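Side-chain contact in ATP synthase epsilon chain (PDB 5IK2), which probably takes part in ATP synthesis driven by a proton gradient, as the nucleotide-binding epsilon subunit of the rotary F1 sector: residues I8-E12 against R13-Q17. The protein carries 2 engineered substitutions. Residues are numbered along the deposited sequence; the frame is centred on the assembly and turned at random.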
loop_
_atom_site.group_PDB
_atom_site.type_symbol
_atom_site.label_atom_id
_atom_site.label_comp_id
_atom_site.label_asym_id
_atom_site.label_seq_id
_atom_site.Cartn_x
_atom_site.Cartn_y
_atom_site.Cartn_z
ATOM N N ILE H 8 28.718 24.223 52.625
ATOM C CA ILE H 8 28.920 25.182 51.536
ATOM C C ILE H 8 27.885 24.855 50.462
ATOM O O ILE H 8 27.879 23.750 49.918
ATOM C CB ILE H 8 30.355 25.119 50.964
ATOM C CG1 ILE H 8 31.354 25.619 52.015
ATOM C CG2 ILE H 8 30.469 25.948 49.681
ATOM C CD1 ILE H 8 32.801 25.289 51.720
ATOM N N VAL H 9 27.023 25.828 50.165
ATOM C CA VAL H 9 25.832 25.629 49.335
ATOM C C VAL H 9 25.722 26.745 48.281
ATOM O O VAL H 9 26.194 27.863 48.499
ATOM C CB VAL H 9 24.571 25.579 50.242
ATOM C CG1 VAL H 9 23.277 25.569 49.436
ATOM C CG2 VAL H 9 24.632 24.360 51.158
ATOM N N THR H 10 25.128 26.413 47.134
ATOM C CA THR H 10 24.747 27.388 46.104
ATOM C C THR H 10 23.216 27.348 45.945
ATOM O O THR H 10 22.558 26.532 46.593
ATOM C CB THR H 10 25.453 27.088 44.757
ATOM O OG1 THR H 10 24.894 25.913 44.157
ATOM C CG2 THR H 10 26.950 26.892 44.957
ATOM N N PRO H 11 22.637 28.229 45.096
ATOM C CA PRO H 11 21.194 28.127 44.815
ATOM C C PRO H 11 20.713 26.780 44.252
ATOM O O PRO H 11 19.548 26.422 44.449
ATOM C CB PRO H 11 20.965 29.232 43.781
ATOM C CG PRO H 11 21.992 30.252 44.100
ATOM C CD PRO H 11 23.197 29.487 44.567
ATOM N N GLU H 12 21.602 26.044 43.584
ATOM C CA GLU H 12 21.227 24.840 42.835
ATOM C C GLU H 12 21.614 23.506 43.500
ATOM O O GLU H 12 20.955 22.496 43.247
ATOM C CB GLU H 12 21.749 24.907 41.382
ATOM C CG GLU H 12 23.231 25.238 41.197
ATOM C CD GLU H 12 23.555 26.730 41.101
ATOM O OE1 GLU H 12 22.647 27.559 40.877
ATOM O OE2 GLU H 12 24.745 27.078 41.255
ATOM N N ARG H 13 22.649 23.493 44.344
ATOM C CA ARG H 13 23.106 22.249 44.992
ATOM C C ARG H 13 23.937 22.479 46.258
ATOM O O ARG H 13 24.393 23.593 46.523
ATOM C CB ARG H 13 23.932 21.418 44.002
ATOM C CG ARG H 13 25.297 22.017 43.682
ATOM C CD ARG H 13 25.843 21.546 42.344
ATOM N NE ARG H 13 27.121 22.194 42.040
ATOM C CZ ARG H 13 28.305 21.853 42.553
ATOM N NH1 ARG H 13 28.425 20.844 43.419
ATOM N NH2 ARG H 13 29.392 22.534 42.195
ATOM N N LYS H 14 24.127 21.401 47.020
ATOM C CA LYS H 14 25.067 21.372 48.142
ATOM C C LYS H 14 26.426 20.898 47.635
ATOM O O LYS H 14 26.511 19.873 46.958
ATOM C CB LYS H 14 24.572 20.439 49.246
ATOM C CG LYS H 14 23.256 20.873 49.873
ATOM C CD LYS H 14 23.004 20.149 51.186
ATOM C CE LYS H 14 21.718 20.618 51.847
ATOM N NZ LYS H 14 21.529 19.990 53.184
ATOM N N VAL H 15 27.477 21.643 47.977
ATOM C CA VAL H 15 28.828 21.423 47.446
ATOM C C VAL H 15 29.723 20.684 48.442
ATOM O O VAL H 15 30.423 19.746 48.062
ATOM C CB VAL H 15 29.488 22.765 47.049
ATOM C CG1 VAL H 15 30.867 22.539 46.432
ATOM C CG2 VAL H 15 28.581 23.531 46.092
ATOM N N PHE H 16 29.716 21.129 49.699
ATOM C CA PHE H 16 30.481 20.487 50.772
ATOM C C PHE H 16 29.574 20.166 51.957
ATOM O O PHE H 16 28.683 20.947 52.294
ATOM C CB PHE H 16 31.631 21.391 51.232
ATOM C CG PHE H 16 32.584 20.725 52.190
ATOM C CD1 PHE H 16 33.674 20.000 51.716
ATOM C CD2 PHE H 16 32.390 20.816 53.567
ATOM C CE1 PHE H 16 34.553 19.381 52.596
ATOM C CE2 PHE H 16 33.263 20.198 54.451
ATOM C CZ PHE H 16 34.348 19.482 53.964
ATOM N N GLN H 17 29.815 19.008 52.571
ATOM C CA GLN H 17 29.128 18.584 53.791
ATOM C C GLN H 17 30.093 17.759 54.642
ATOM O O GLN H 17 30.731 16.836 54.132
ATOM C CB GLN H 17 27.892 17.745 53.454
ATOM C CG GLN H 17 26.711 18.540 52.926
ATOM C CD GLN H 17 25.470 17.681 52.739
ATOM O OE1 GLN H 17 25.531 16.623 52.108
ATOM N NE2 GLN H 17 24.338 18.128 53.283
HETATM O O HOH W 1 26.171 24.610 40.239
#
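V15 and F16 both face I8 across an antiparallel hairpin, forming a classic beta bulge, a compact example of how one extra residue is fitted into a strand pair. The carbonyl oxygen of I8 takes up both amides: V15 N approaches at 2.9 Å nearly along the C=O axis, while F16 N, 3.2 Å from I8 O, lies in the carbonyl plane on a lone pair. I8 N in turn donates to F16 O. Closer to the turn, T10 N reaches R13 O at 3.0 Å in an almost straight bond (N-H...O 174°).

Two pairs of side chains sort to the two faces of the sheet. On one, the CB atoms of I8 and F16 meet at 3.9 Å; with CG anti to the backbone N (chi1 -172°), the phenyl ring of F16 leads away from the strand of I8. On the other face V9 and K14 lie side by side, CG2 against CG, before the extended lysine chain departs. Nearer the turn, T10 CG2 touches V15 CG2 at 3.9 Å, the two side chains crossing at about a right angle.

Within the turn, the hydroxyl of T10 sits between its own N and carbonyl carbon (chi1 72°), where it receives weak bonds from the amides of E12 and R13. A water bridges E12 OE2 and R13 NE, meeting the guanidinium at its edge, while V15 CG2 lies 3.7 Å above one face of that group, toward its rim.

The hairpin joins strands 4-9 and 14-17 of the beta-sandwich domain. Strand 48-54 packs against I8 and F16, A82 of strand 81-83 touches I8, T10 and V15, and the turn lies near T81 and E83, ATP-binding residues of this protein, although this chain holds no nucleotide, while V9 pairs through its backbone with strand 74-79.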